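Phycocyanobilin lyase subunit alpha (Nostoc sp. PCC 7120, PDB 5N3U) joins with CpcF to form a lyase that is probably required for attaching phycocyanobilin to the alpha subunit of phycocyanin, the CpcA product. Local coordinates at residues P142-P147 with H173-V178; K126-G131 with E149-A154; P165-F170 with C180-A185. All blocks are in the same frame, centred on the assembly; numbering follows the deposited sequence.

Contact 1 of 3, residues P142-P147 with H173-V178; sequences PHLVQP and HPVSRV
Leu144 and Val178 meet tip to tip where a long loop of this HEAT-repeat protein touches the first turn of helix 176-190. The loop runs between helix 121-126 and helix 148-157. Leu144 carries the whole contact from its side, and both of its methyl branches are used. CD1 lies 3.8 Å from Val178 CG2. The same CD1 comes to 3.9 Å from His173 CE1, and it approaches the imidazole ring obliquely. The other branch, CD2, makes a looser contact with Val175 CG2 at 4.3 Å. Leu144 has CG beside its backbone N (chi1 -56°) and an extended second torsion, which carries the methyls across to the helix start.

The His173 ring is held from several sides. Pro174 CD sits over one face, offset toward the rim. Val178 CG2 lies over the opposite face, also offset. ND1 accepts a bond from the backbone N of Val175 at 3.0 Å, with the donor tilted 15° from the ring plane. Val175 is the N-cap residue of helix 176-190, so this bond ties the ring to the helix start. NE2 is bonded to the backbone O of Ala135, in the same loop as Leu144. Both ring nitrogens are therefore satisfied, and the ring rotation is fixed.

On the loop side, His143 ND1 donates to Leu144 O at 2.7 Å. The bond is nearly straight, at 173°. The acceptor lies in the plane of the His143 ring, which also stacks on Phe102. Leu144 touches Gln137 as well, and Pro142 packs on Pro65 of the neighbouring CpcF chain.

The two segments thus meet through carbon atoms alone: leucine methyls against valine methyls and an imidazole carbon. Hydrogen bonds inside each segment shape it, while the NE2 bond adds a polar tie between His173 and the loop.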
ATOM      1  N   PRO A 142     -11.393 -13.957  22.311  1.00 28.35           N
ATOM      2  CA  PRO A 142     -10.839 -14.418  21.045  1.00 29.15           C
ATOM      3  C   PRO A 142      -9.345 -14.817  21.091  1.00 27.82           C
ATOM      4  O   PRO A 142      -8.570 -14.406  20.221  1.00 31.19           O
ATOM      5  CB  PRO A 142     -11.025 -13.186  20.168  1.00 29.90           C
ATOM      6  CG  PRO A 142     -10.774 -12.058  21.123  1.00 34.62           C
ATOM      7  CD  PRO A 142     -11.347 -12.504  22.443  1.00 32.56           C
ATOM      8  N   HIS A 143      -8.930 -15.448  22.161  1.00 26.46           N
ATOM      9  CA  HIS A 143      -7.552 -15.785  22.381  1.00 24.45           C
ATOM     10  C   HIS A 143      -7.515 -16.909  23.421  1.00 26.24           C
ATOM     11  O   HIS A 143      -8.445 -17.129  24.179  1.00 24.79           O
ATOM     12  CB  HIS A 143      -6.720 -14.557  22.799  1.00 22.90           C
ATOM     13  CG  HIS A 143      -7.183 -13.846  24.039  1.00 22.51           C
ATOM     14  ND1 HIS A 143      -6.976 -14.340  25.306  1.00 22.37           N
ATOM     15  CD2 HIS A 143      -7.804 -12.647  24.212  1.00 24.52           C
ATOM     16  CE1 HIS A 143      -7.445 -13.487  26.204  1.00 24.43           C
ATOM     17  NE2 HIS A 143      -7.950 -12.455  25.554  1.00 24.07           N
ATOM     18  N   LEU A 144      -6.390 -17.589  23.504  1.00 26.34           N
ATOM     19  CA  LEU A 144      -6.169 -18.556  24.569  1.00 23.23           C
ATOM     20  C   LEU A 144      -5.791 -17.876  25.822  1.00 21.22           C
ATOM     21  O   LEU A 144      -5.595 -16.661  25.815  1.00 25.58           O
ATOM     22  CB  LEU A 144      -5.076 -19.544  24.141  1.00 23.28           C
ATOM     23  CG  LEU A 144      -5.367 -20.259  22.843  1.00 26.29           C
ATOM     24  CD1 LEU A 144      -4.195 -21.049  22.335  1.00 26.22           C
ATOM     25  CD2 LEU A 144      -6.558 -21.173  22.972  1.00 28.91           C
ATOM     26  N   VAL A 145      -5.702 -18.620  26.917  1.00 21.59           N
ATOM     27  CA  VAL A 145      -5.413 -18.054  28.196  1.00 22.91           C
ATOM     28  C   VAL A 145      -4.055 -17.363  28.301  1.00 25.23           C
ATOM     29  O   VAL A 145      -3.905 -16.406  29.095  1.00 20.42           O
ATOM     30  CB  VAL A 145      -5.604 -19.017  29.398  1.00 26.86           C
ATOM     31  CG1 VAL A 145      -7.083 -19.296  29.622  1.00 28.11           C
ATOM     32  CG2 VAL A 145      -4.754 -20.267  29.260  1.00 24.30           C
ATOM     33  N   GLN A 146      -3.100 -17.828  27.466  1.00 21.89           N
ATOM     34  CA  GLN A 146      -1.795 -17.185  27.358  1.00 20.48           C
ATOM     35  C   GLN A 146      -1.422 -17.138  25.907  1.00 19.31           C
ATOM     36  O   GLN A 146      -1.997 -17.828  25.092  1.00 19.23           O
ATOM     37  CB  GLN A 146      -0.717 -17.940  28.176  1.00 19.89           C
ATOM     38  CG  GLN A 146      -0.911 -18.030  29.689  1.00 21.43           C
ATOM     39  CD  GLN A 146      -0.790 -16.683  30.308  1.00 22.43           C
ATOM     40  OE1 GLN A 146      -0.410 -15.716  29.659  1.00 20.21           O
ATOM     41  NE2 GLN A 146      -1.036 -16.609  31.557  1.00 22.30           N
ATOM     42  N   PRO A 147      -0.506 -16.224  25.526  1.00 20.65           N
ATOM     43  CA  PRO A 147      -0.096 -16.118  24.137  1.00 17.81           C
ATOM     44  C   PRO A 147       0.897 -17.231  23.843  1.00 18.18           C
ATOM     45  O   PRO A 147       2.124 -17.022  23.756  1.00 18.43           O
ATOM     46  CB  PRO A 147       0.559 -14.724  24.058  1.00 18.94           C
ATOM     47  CG  PRO A 147       1.111 -14.511  25.419  1.00 17.90           C
ATOM     48  CD  PRO A 147       0.097 -15.156  26.342  1.00 19.77           C
ATOM     49  N   HIS A 173      -1.149 -29.628  20.825  1.00 26.65           N
ATOM     50  CA  HIS A 173      -2.195 -28.664  21.167  1.00 24.97           C
ATOM     51  C   HIS A 173      -3.263 -28.667  20.066  1.00 25.22           C
ATOM     52  O   HIS A 173      -2.953 -28.795  18.889  1.00 25.44           O
ATOM     53  CB  HIS A 173      -1.571 -27.252  21.327  1.00 24.78           C
ATOM     54  CG  HIS A 173      -2.493 -26.291  22.004  1.00 23.94           C
ATOM     55  ND1 HIS A 173      -3.498 -25.667  21.333  1.00 23.89           N
ATOM     56  CD2 HIS A 173      -2.586 -25.894  23.275  1.00 23.60           C
ATOM     57  CE1 HIS A 173      -4.212 -24.928  22.172  1.00 22.52           C
ATOM     58  NE2 HIS A 173      -3.659 -25.052  23.355  1.00 24.77           N
ATOM     59  N   PRO A 174      -4.536 -28.485  20.422  1.00 26.71           N
ATOM     60  CA  PRO A 174      -5.616 -28.470  19.427  1.00 29.53           C
ATOM     61  C   PRO A 174      -5.561 -27.341  18.388  1.00 32.62           C
ATOM     62  O   PRO A 174      -6.063 -27.490  17.322  1.00 32.22           O
ATOM     63  CB  PRO A 174      -6.870 -28.211  20.265  1.00 31.75           C
ATOM     64  CG  PRO A 174      -6.521 -28.432  21.685  1.00 33.11           C
ATOM     65  CD  PRO A 174      -5.042 -28.485  21.819  1.00 29.81           C
ATOM     66  N   VAL A 175      -4.989 -26.189  18.739  1.00 26.50           N
ATOM     67  CA  VAL A 175      -4.802 -25.060  17.840  1.00 28.20           C
ATOM     68  C   VAL A 175      -3.597 -25.142  16.914  1.00 27.10           C
ATOM     69  O   VAL A 175      -2.474 -25.244  17.348  1.00 21.49           O
ATOM     70  CB  VAL A 175      -4.801 -23.693  18.628  1.00 26.88           C
ATOM     71  CG1 VAL A 175      -4.537 -22.509  17.680  1.00 27.88           C
ATOM     72  CG2 VAL A 175      -6.127 -23.549  19.404  1.00 33.22           C
ATOM     73  N   SER A 176      -3.859 -25.024  15.618  1.00 25.53           N
ATOM     74  CA  SER A 176      -2.831 -25.248  14.590  1.00 31.02           C
ATOM     75  C   SER A 176      -1.653 -24.293  14.707  1.00 29.55           C
ATOM     76  O   SER A 176      -0.540 -24.708  14.536  1.00 23.15           O
ATOM     77  CB  SER A 176      -3.405 -25.037  13.166  1.00 34.39           C
ATOM     78  OG  SER A 176      -4.051 -26.198  12.821  1.00 44.43           O
ATOM     79  N   ARG A 177      -1.933 -23.028  15.029  1.00 25.23           N
ATOM     80  CA  ARG A 177      -0.880 -22.055  15.220  1.00 25.96           C
ATOM     81  C   ARG A 177      -0.003 -22.356  16.339  1.00 20.77           C
ATOM     82  O   ARG A 177       1.207 -22.095  16.280  1.00 20.93           O
ATOM     83  CB  ARG A 177      -1.506 -20.644  15.356  1.00 32.41           C
ATOM     84  CG  ARG A 177      -2.003 -20.228  13.934  1.00 42.26           C
ATOM     85  CD  ARG A 177      -2.713 -18.858  13.880  1.00 53.89           C
ATOM     86  NE  ARG A 177      -1.723 -17.816  14.173  1.00 58.22           N
ATOM     87  CZ  ARG A 177      -1.238 -16.885  13.355  1.00 50.65           C
ATOM     88  NH1 ARG A 177      -1.689 -16.686  12.114  1.00 54.07           N
ATOM     89  NH2 ARG A 177      -0.277 -16.107  13.829  1.00 52.52           N
ATOM     90  N   VAL A 178      -0.555 -22.918  17.408  1.00 19.83           N
ATOM     91  CA  VAL A 178       0.267 -23.328  18.561  1.00 19.51           C
ATOM     92  C   VAL A 178       1.183 -24.514  18.193  1.00 22.36           C
ATOM     93  O   VAL A 178       2.354 -24.606  18.613  1.00 18.10           O
ATOM     94  CB  VAL A 178      -0.632 -23.612  19.756  1.00 22.34           C
ATOM     95  CG1 VAL A 178       0.133 -24.168  20.871  1.00 22.21           C
ATOM     96  CG2 VAL A 178      -1.386 -22.295  20.148  1.00 20.91           C
TER

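Contact 2 of 3, residues K126-G131 with E149-A154; sequences KLLDGG and EAVLEA
Val151 is gripped by two successive leucines of the 126-131 segment, one at each methyl. Its CG2 lies 3.8 Å from Leu127 CD1, and these two side chains cross at about a right angle. Its CG1 lies 3.8 Å from Leu128 CD2 and a little farther from Leu128 CG. Here the side chains slide past each other in opposite directions. The split follows from the valine torsion: CG1 is anti to the backbone N (chi1 164°), while CG2 lies beside it, and each methyl meets a different leucine. Leu128 also uses its second branch, whose CD1 comes to 4.1 Å from Leu152 CD2. All four side chains are buried, and the contact between them is wholly apolar.

Leu127 and Leu128 are the central residues of a type I turn from Lys126 to Asp129. It is closed by Asp129 N to Lys126 O at 3.0 Å. A type II turn follows from Leu128 to Gly131, closed by Gly131 N to Leu128 O at 2.9 Å. Gly130 takes the third position of this turn with a positive phi of 91°, which suits glycine.

Further out, Leu128 also packs on Tyr148 and Leu155 of helix 148-157. Leu127 reaches Glu98 and Gln146. Leu152 touches Val178 and Phe170, while Ala150 and Ala154 face helix 102-115. Helix 148-157 is therefore packed on more than one side. Its packing against helices 102-115 and 176-190, and against the turns at 126-131, is consistent with the stacked helices of a HEAT-repeat alpha solenoid.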
ATOM      1  N   LYS A 126       7.201 -19.646  32.911  1.00 23.71           N
ATOM      2  CA  LYS A 126       6.078 -19.552  33.818  1.00 24.01           C
ATOM      3  C   LYS A 126       4.752 -19.453  33.074  1.00 22.84           C
ATOM      4  O   LYS A 126       3.729 -19.987  33.518  1.00 24.16           O
ATOM      5  CB  LYS A 126       6.355 -18.319  34.692  1.00 30.26           C
ATOM      6  CG  LYS A 126       5.226 -17.877  35.574  1.00 42.82           C
ATOM      7  CD  LYS A 126       5.708 -17.647  37.005  1.00 49.54           C
ATOM      8  CE  LYS A 126       6.837 -16.666  37.070  1.00 52.14           C
ATOM      9  NZ  LYS A 126       6.605 -15.742  38.234  1.00 64.64           N
ATOM     10  N   LEU A 127       4.711 -18.828  31.904  1.00 21.86           N
ATOM     11  CA  LEU A 127       3.445 -18.757  31.172  1.00 21.80           C
ATOM     12  C   LEU A 127       3.028 -20.086  30.560  1.00 21.93           C
ATOM     13  O   LEU A 127       1.908 -20.243  30.123  1.00 23.74           O
ATOM     14  CB  LEU A 127       3.524 -17.655  30.121  1.00 22.86           C
ATOM     15  CG  LEU A 127       3.727 -16.235  30.582  1.00 22.99           C
ATOM     16  CD1 LEU A 127       3.657 -15.285  29.434  1.00 22.50           C
ATOM     17  CD2 LEU A 127       2.674 -15.793  31.580  1.00 25.10           C
ATOM     18  N   LEU A 128       3.897 -21.067  30.576  1.00 23.38           N
ATOM     19  CA  LEU A 128       3.494 -22.404  30.196  1.00 23.13           C
ATOM     20  C   LEU A 128       3.037 -23.273  31.405  1.00 23.96           C
ATOM     21  O   LEU A 128       2.863 -24.473  31.267  1.00 28.29           O
ATOM     22  CB  LEU A 128       4.642 -23.104  29.477  1.00 24.84           C
ATOM     23  CG  LEU A 128       5.252 -22.458  28.216  1.00 24.32           C
ATOM     24  CD1 LEU A 128       6.291 -23.384  27.547  1.00 25.23           C
ATOM     25  CD2 LEU A 128       4.166 -22.223  27.219  1.00 21.07           C
ATOM     26  N   ASP A 129       2.916 -22.697  32.592  1.00 25.21           N
ATOM     27  CA  ASP A 129       2.354 -23.403  33.797  1.00 28.32           C
ATOM     28  C   ASP A 129       1.082 -24.106  33.496  1.00 27.22           C
ATOM     29  O   ASP A 129       0.220 -23.586  32.827  1.00 29.09           O
ATOM     30  CB  ASP A 129       2.101 -22.461  35.003  1.00 34.76           C
ATOM     31  CG  ASP A 129       3.401 -22.100  35.818  1.00 44.65           C
ATOM     32  OD1 ASP A 129       4.524 -22.657  35.558  1.00 49.51           O
ATOM     33  OD2 ASP A 129       3.301 -21.215  36.737  1.00 48.94           O
ATOM     34  N   GLY A 130       1.012 -25.361  33.884  1.00 25.96           N
ATOM     35  CA  GLY A 130      -0.145 -26.201  33.631  1.00 30.14           C
ATOM     36  C   GLY A 130      -0.064 -26.956  32.336  1.00 33.15           C
ATOM     37  O   GLY A 130      -0.941 -27.756  32.080  1.00 28.72           O
ATOM     38  N   GLY A 131       0.882 -26.609  31.453  1.00 29.76           N
ATOM     39  CA  GLY A 131       1.013 -27.286  30.168  1.00 31.13           C
ATOM     40  C   GLY A 131      -0.139 -27.215  29.210  1.00 28.84           C
ATOM     41  O   GLY A 131      -0.988 -26.316  29.293  1.00 25.46           O
ATOM     42  N   GLU A 149       1.561 -19.132  21.254  1.00 20.18           N
ATOM     43  CA  GLU A 149       2.308 -19.029  20.049  1.00 20.32           C
ATOM     44  C   GLU A 149       3.593 -18.229  20.222  1.00 23.97           C
ATOM     45  O   GLU A 149       4.689 -18.687  19.894  1.00 18.71           O
ATOM     46  CB  GLU A 149       1.421 -18.464  18.933  1.00 24.92           C
ATOM     47  CG  GLU A 149       2.107 -18.238  17.571  1.00 29.78           C
ATOM     48  CD  GLU A 149       1.120 -17.814  16.440  1.00 35.40           C
ATOM     49  OE1 GLU A 149      -0.072 -17.572  16.715  1.00 35.94           O
ATOM     50  OE2 GLU A 149       1.493 -17.836  15.234  1.00 26.48           O
ATOM     51  N   ALA A 150       3.453 -16.988  20.709  1.00 18.48           N
ATOM     52  CA  ALA A 150       4.605 -16.093  20.915  1.00 19.43           C
ATOM     53  C   ALA A 150       5.502 -16.587  21.964  1.00 17.03           C
ATOM     54  O   ALA A 150       6.715 -16.479  21.829  1.00 18.60           O
ATOM     55  CB  ALA A 150       4.058 -14.724  21.302  1.00 20.53           C
ATOM     56  N   VAL A 151       4.998 -17.191  23.013  1.00 15.24           N
ATOM     57  CA  VAL A 151       5.855 -17.671  24.091  1.00 17.77           C
ATOM     58  C   VAL A 151       6.761 -18.826  23.610  1.00 20.34           C
ATOM     59  O   VAL A 151       7.972 -18.902  23.917  1.00 16.80           O
ATOM     60  CB  VAL A 151       5.036 -18.148  25.316  1.00 17.98           C
ATOM     61  CG1 VAL A 151       5.847 -19.005  26.272  1.00 18.24           C
ATOM     62  CG2 VAL A 151       4.404 -16.931  26.046  1.00 18.29           C
ATOM     63  N   LEU A 152       6.152 -19.738  22.895  1.00 18.24           N
ATOM     64  CA  LEU A 152       6.917 -20.889  22.376  1.00 18.93           C
ATOM     65  C   LEU A 152       7.969 -20.377  21.362  1.00 18.20           C
ATOM     66  O   LEU A 152       9.097 -20.786  21.399  1.00 20.36           O
ATOM     67  CB  LEU A 152       5.969 -21.843  21.659  1.00 19.10           C
ATOM     68  CG  LEU A 152       5.057 -22.641  22.630  1.00 20.17           C
ATOM     69  CD1 LEU A 152       3.884 -23.209  21.904  1.00 20.33           C
ATOM     70  CD2 LEU A 152       5.825 -23.627  23.502  1.00 23.48           C
ATOM     71  N   GLU A 153       7.568 -19.540  20.453  1.00 20.83           N
ATOM     72  CA  GLU A 153       8.507 -18.986  19.484  1.00 23.19           C
ATOM     73  C   GLU A 153       9.623 -18.299  20.243  1.00 22.02           C
ATOM     74  O   GLU A 153      10.813 -18.475  19.915  1.00 21.64           O
ATOM     75  CB  GLU A 153       7.820 -17.970  18.610  1.00 25.79           C
ATOM     76  CG  GLU A 153       6.979 -18.629  17.566  1.00 28.76           C
ATOM     77  CD  GLU A 153       6.387 -17.652  16.584  1.00 41.68           C
ATOM     78  OE1 GLU A 153       6.414 -16.411  16.829  1.00 43.55           O
ATOM     79  OE2 GLU A 153       5.870 -18.137  15.555  1.00 41.38           O
ATOM     80  N   ALA A 154       9.265 -17.492  21.256  1.00 18.19           N
ATOM     81  CA  ALA A 154      10.326 -16.803  22.003  1.00 18.12           C
ATOM     82  C   ALA A 154      11.335 -17.735  22.693  1.00 18.84           C
ATOM     83  O   ALA A 154      12.561 -17.510  22.690  1.00 20.10           O
ATOM     84  CB  ALA A 154       9.697 -15.874  23.015  1.00 17.82           C
TER

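Contact 3 of 3, residues P165-F170 with C180-A185; sequences PLIQPF and CAAARA
Ala182 and Ile167 have the most surface buried here, and Ala185 comes next. Through them segment 165-170 lies close against helix 176-190. The small alanines permit this. The CA atoms of Phe170 and Ala182 are only 5.7 Å apart.

Ala182 CB points into the backbone of the other segment. It lies 3.7 Å from Phe170 C and 3.8 Å from Phe170 CB. It also approaches Ile167 O at 4.2 Å. One methyl thus packs mainly on main-chain atoms and on the root of a side chain.

Ile167 touches with its branch methyl, CG2. That methyl is 4.1 Å from Ala185 CB, one helical turn beyond Ala182, and reaches Ala182 CB more loosely at 4.5 Å. With CG1 beside the backbone N (chi1 -67°), CG2 is anti to that N and turned to the alanines.

Phe170 contributes its CB, but its ring leads away from helix 176-190's alanines. The carbonyl oxygens of Leu166 and Ile167 lie in the ring plane at its edge. Ile167 O also accepts from Phe170 N at 2.9 Å, a bond that spans Gln168 and Pro169. The ring meets Tyr148 with the planes at about 30°.

Helix 148-157 borders the contact through Leu152, which touches Ile167. Met186 and Leu189 continue the Ile167 surface along helix 176-190. On other faces of that helix, Ala183 packs on helix 193-203, and Arg184 forms salt bridges with Glu113 of helix 102-115 and Asp217 of helix 208-221.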
ATOM      1  N   PRO A 165      11.112 -30.107  27.440  1.00 29.37           N
ATOM      2  CA  PRO A 165      10.050 -31.038  27.876  1.00 26.16           C
ATOM      3  C   PRO A 165       8.715 -30.311  28.127  1.00 28.31           C
ATOM      4  O   PRO A 165       7.669 -30.923  28.064  1.00 27.98           O
ATOM      5  CB  PRO A 165      10.536 -31.540  29.220  1.00 30.21           C
ATOM      6  CG  PRO A 165      11.909 -31.090  29.396  1.00 31.63           C
ATOM      7  CD  PRO A 165      12.219 -30.016  28.397  1.00 27.25           C
ATOM      8  N   LEU A 166       8.757 -28.978  28.378  1.00 26.22           N
ATOM      9  CA  LEU A 166       7.537 -28.197  28.517  1.00 24.57           C
ATOM     10  C   LEU A 166       6.950 -27.804  27.168  1.00 24.26           C
ATOM     11  O   LEU A 166       5.754 -27.716  27.011  1.00 22.27           O
ATOM     12  CB  LEU A 166       7.807 -26.961  29.314  1.00 27.43           C
ATOM     13  CG  LEU A 166       8.515 -27.115  30.645  1.00 32.70           C
ATOM     14  CD1 LEU A 166       8.697 -25.708  31.225  1.00 34.10           C
ATOM     15  CD2 LEU A 166       7.744 -27.974  31.624  1.00 35.51           C
ATOM     16  N   ILE A 167       7.814 -27.672  26.178  1.00 22.71           N
ATOM     17  CA  ILE A 167       7.449 -27.297  24.867  1.00 20.58           C
ATOM     18  C   ILE A 167       6.914 -28.454  24.060  1.00 21.48           C
ATOM     19  O   ILE A 167       5.882 -28.319  23.376  1.00 20.26           O
ATOM     20  CB  ILE A 167       8.649 -26.655  24.133  1.00 21.78           C
ATOM     21  CG1 ILE A 167       9.002 -25.335  24.780  1.00 22.24           C
ATOM     22  CG2 ILE A 167       8.325 -26.470  22.659  1.00 22.27           C
ATOM     23  CD1 ILE A 167      10.306 -24.793  24.303  1.00 24.84           C
ATOM     24  N   GLN A 168       7.580 -29.604  24.137  1.00 22.47           N
ATOM     25  CA  GLN A 168       7.241 -30.751  23.298  1.00 22.07           C
ATOM     26  C   GLN A 168       5.778 -31.185  23.285  1.00 20.65           C
ATOM     27  O   GLN A 168       5.233 -31.361  22.246  1.00 21.17           O
ATOM     28  CB  GLN A 168       8.116 -31.935  23.709  1.00 25.65           C
ATOM     29  CG  GLN A 168       7.941 -33.116  22.777  1.00 29.88           C
ATOM     30  CD  GLN A 168       9.148 -34.110  22.848  1.00 37.12           C
ATOM     31  OE1 GLN A 168      10.110 -33.898  23.594  1.00 40.76           O
ATOM     32  NE2 GLN A 168       9.134 -35.114  21.994  1.00 37.98           N
ATOM     33  N   PRO A 169       5.078 -31.174  24.458  1.00 19.56           N
ATOM     34  CA  PRO A 169       3.663 -31.465  24.489  1.00 22.17           C
ATOM     35  C   PRO A 169       2.766 -30.558  23.632  1.00 22.70           C
ATOM     36  O   PRO A 169       1.703 -30.952  23.096  1.00 21.62           O
ATOM     37  CB  PRO A 169       3.358 -31.329  25.968  1.00 24.37           C
ATOM     38  CG  PRO A 169       4.596 -31.677  26.621  1.00 25.43           C
ATOM     39  CD  PRO A 169       5.618 -31.007  25.779  1.00 21.77           C
ATOM     40  N   PHE A 170       3.189 -29.302  23.428  1.00 20.96           N
ATOM     41  CA  PHE A 170       2.410 -28.387  22.602  1.00 19.67           C
ATOM     42  C   PHE A 170       2.382 -28.758  21.168  1.00 21.51           C
ATOM     43  O   PHE A 170       1.557 -28.234  20.395  1.00 21.19           O
ATOM     44  CB  PHE A 170       2.878 -26.915  22.791  1.00 20.32           C
ATOM     45  CG  PHE A 170       2.472 -26.339  24.151  1.00 20.44           C
ATOM     46  CD1 PHE A 170       3.194 -26.634  25.269  1.00 19.53           C
ATOM     47  CD2 PHE A 170       1.298 -25.626  24.281  1.00 19.48           C
ATOM     48  CE1 PHE A 170       2.810 -26.147  26.515  1.00 24.28           C
ATOM     49  CE2 PHE A 170       0.891 -25.120  25.528  1.00 20.40           C
ATOM     50  CZ  PHE A 170       1.654 -25.366  26.621  1.00 20.10           C
ATOM     51  N   CYS A 180       2.390 -25.242  15.276  1.00 19.23           N
ATOM     52  CA  CYS A 180       3.423 -24.713  14.397  0.52 20.83           C
ATOM     53  C   CYS A 180       4.536 -24.039  15.175  1.00 19.35           C
ATOM     54  O   CYS A 180       5.744 -24.250  14.919  1.00 20.23           O
ATOM     55  CB  CYS A 180       2.772 -23.767  13.419  0.52 23.10           C
ATOM     56  SG  CYS A 180       3.805 -23.155  12.090  0.52 25.29           S
ATOM     57  N   ALA A 181       4.143 -23.197  16.164  1.00 19.92           N
ATOM     58  CA  ALA A 181       5.120 -22.597  17.011  1.00 18.62           C
ATOM     59  C   ALA A 181       5.952 -23.601  17.799  1.00 21.34           C
ATOM     60  O   ALA A 181       7.176 -23.394  17.985  1.00 20.31           O
ATOM     61  CB  ALA A 181       4.423 -21.604  17.889  1.00 22.58           C
ATOM     62  N   ALA A 182       5.304 -24.680  18.319  1.00 19.97           N
ATOM     63  CA  ALA A 182       5.991 -25.711  19.055  1.00 20.05           C
ATOM     64  C   ALA A 182       6.968 -26.452  18.101  1.00 19.20           C
ATOM     65  O   ALA A 182       8.094 -26.726  18.485  1.00 19.91           O
ATOM     66  CB  ALA A 182       5.004 -26.689  19.654  1.00 23.64           C
ATOM     67  N   ALA A 183       6.564 -26.646  16.847  1.00 20.36           N
ATOM     68  CA  ALA A 183       7.490 -27.254  15.834  1.00 19.44           C
ATOM     69  C   ALA A 183       8.683 -26.424  15.577  1.00 19.41           C
ATOM     70  O   ALA A 183       9.829 -26.861  15.632  1.00 17.57           O
ATOM     71  CB  ALA A 183       6.760 -27.522  14.576  1.00 21.14           C
ATOM     72  N   ARG A 184       8.451 -25.120  15.441  1.00 19.93           N
ATOM     73  CA  ARG A 184       9.578 -24.220  15.353  1.00 21.28           C
ATOM     74  C   ARG A 184      10.498 -24.183  16.476  1.00 19.57           C
ATOM     75  O   ARG A 184      11.739 -24.249  16.320  1.00 20.35           O
ATOM     76  CB  ARG A 184       9.059 -22.790  15.057  1.00 24.71           C
ATOM     77  CG  ARG A 184      10.130 -21.748  14.996  1.00 28.16           C
ATOM     78  CD  ARG A 184       9.368 -20.465  15.213  1.00 36.26           C
ATOM     79  NE  ARG A 184       9.943 -19.172  14.852  1.00 38.73           N
ATOM     80  CZ  ARG A 184      10.778 -18.455  15.555  1.00 44.20           C
ATOM     81  NH1 ARG A 184      11.389 -18.910  16.688  1.00 47.79           N
ATOM     82  NH2 ARG A 184      11.073 -17.258  15.043  1.00 44.08           N
ATOM     83  N   ALA A 185       9.953 -24.074  17.663  1.00 19.44           N
ATOM     84  CA  ALA A 185      10.785 -24.088  18.827  1.00 19.50           C
ATOM     85  C   ALA A 185      11.530 -25.422  19.017  1.00 20.05           C
ATOM     86  O   ALA A 185      12.725 -25.449  19.329  1.00 20.00           O
ATOM     87  CB  ALA A 185       9.993 -23.806  20.046  1.00 20.20           C
TER

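In the fold
The three contacts lie on the same side of the chain's centre and touch one another. Contacts 2 and 3 have centres about 9 Å apart, contacts 1 and 2 about 10 Å, and contacts 1 and 3 about 12 Å. Contacts 1 and 3 both use helix 176-190. Helix 148-157 of contact 2 lies against it, with Leu152 O 3.4 Å from Ala185 CB. A salt bridge from Arg177 NH2 to Glu149 OE2, at 2.8 Å, joins contacts 1 and 2. Phe170 links all three: its CD2 is 3.9 Å from Val178 CG1, and its CZ is 3.7 Å from Gly131 C. In sequence, the segments of contact 1 alternate with those of both others, while contact 2 closes before contact 3 opens.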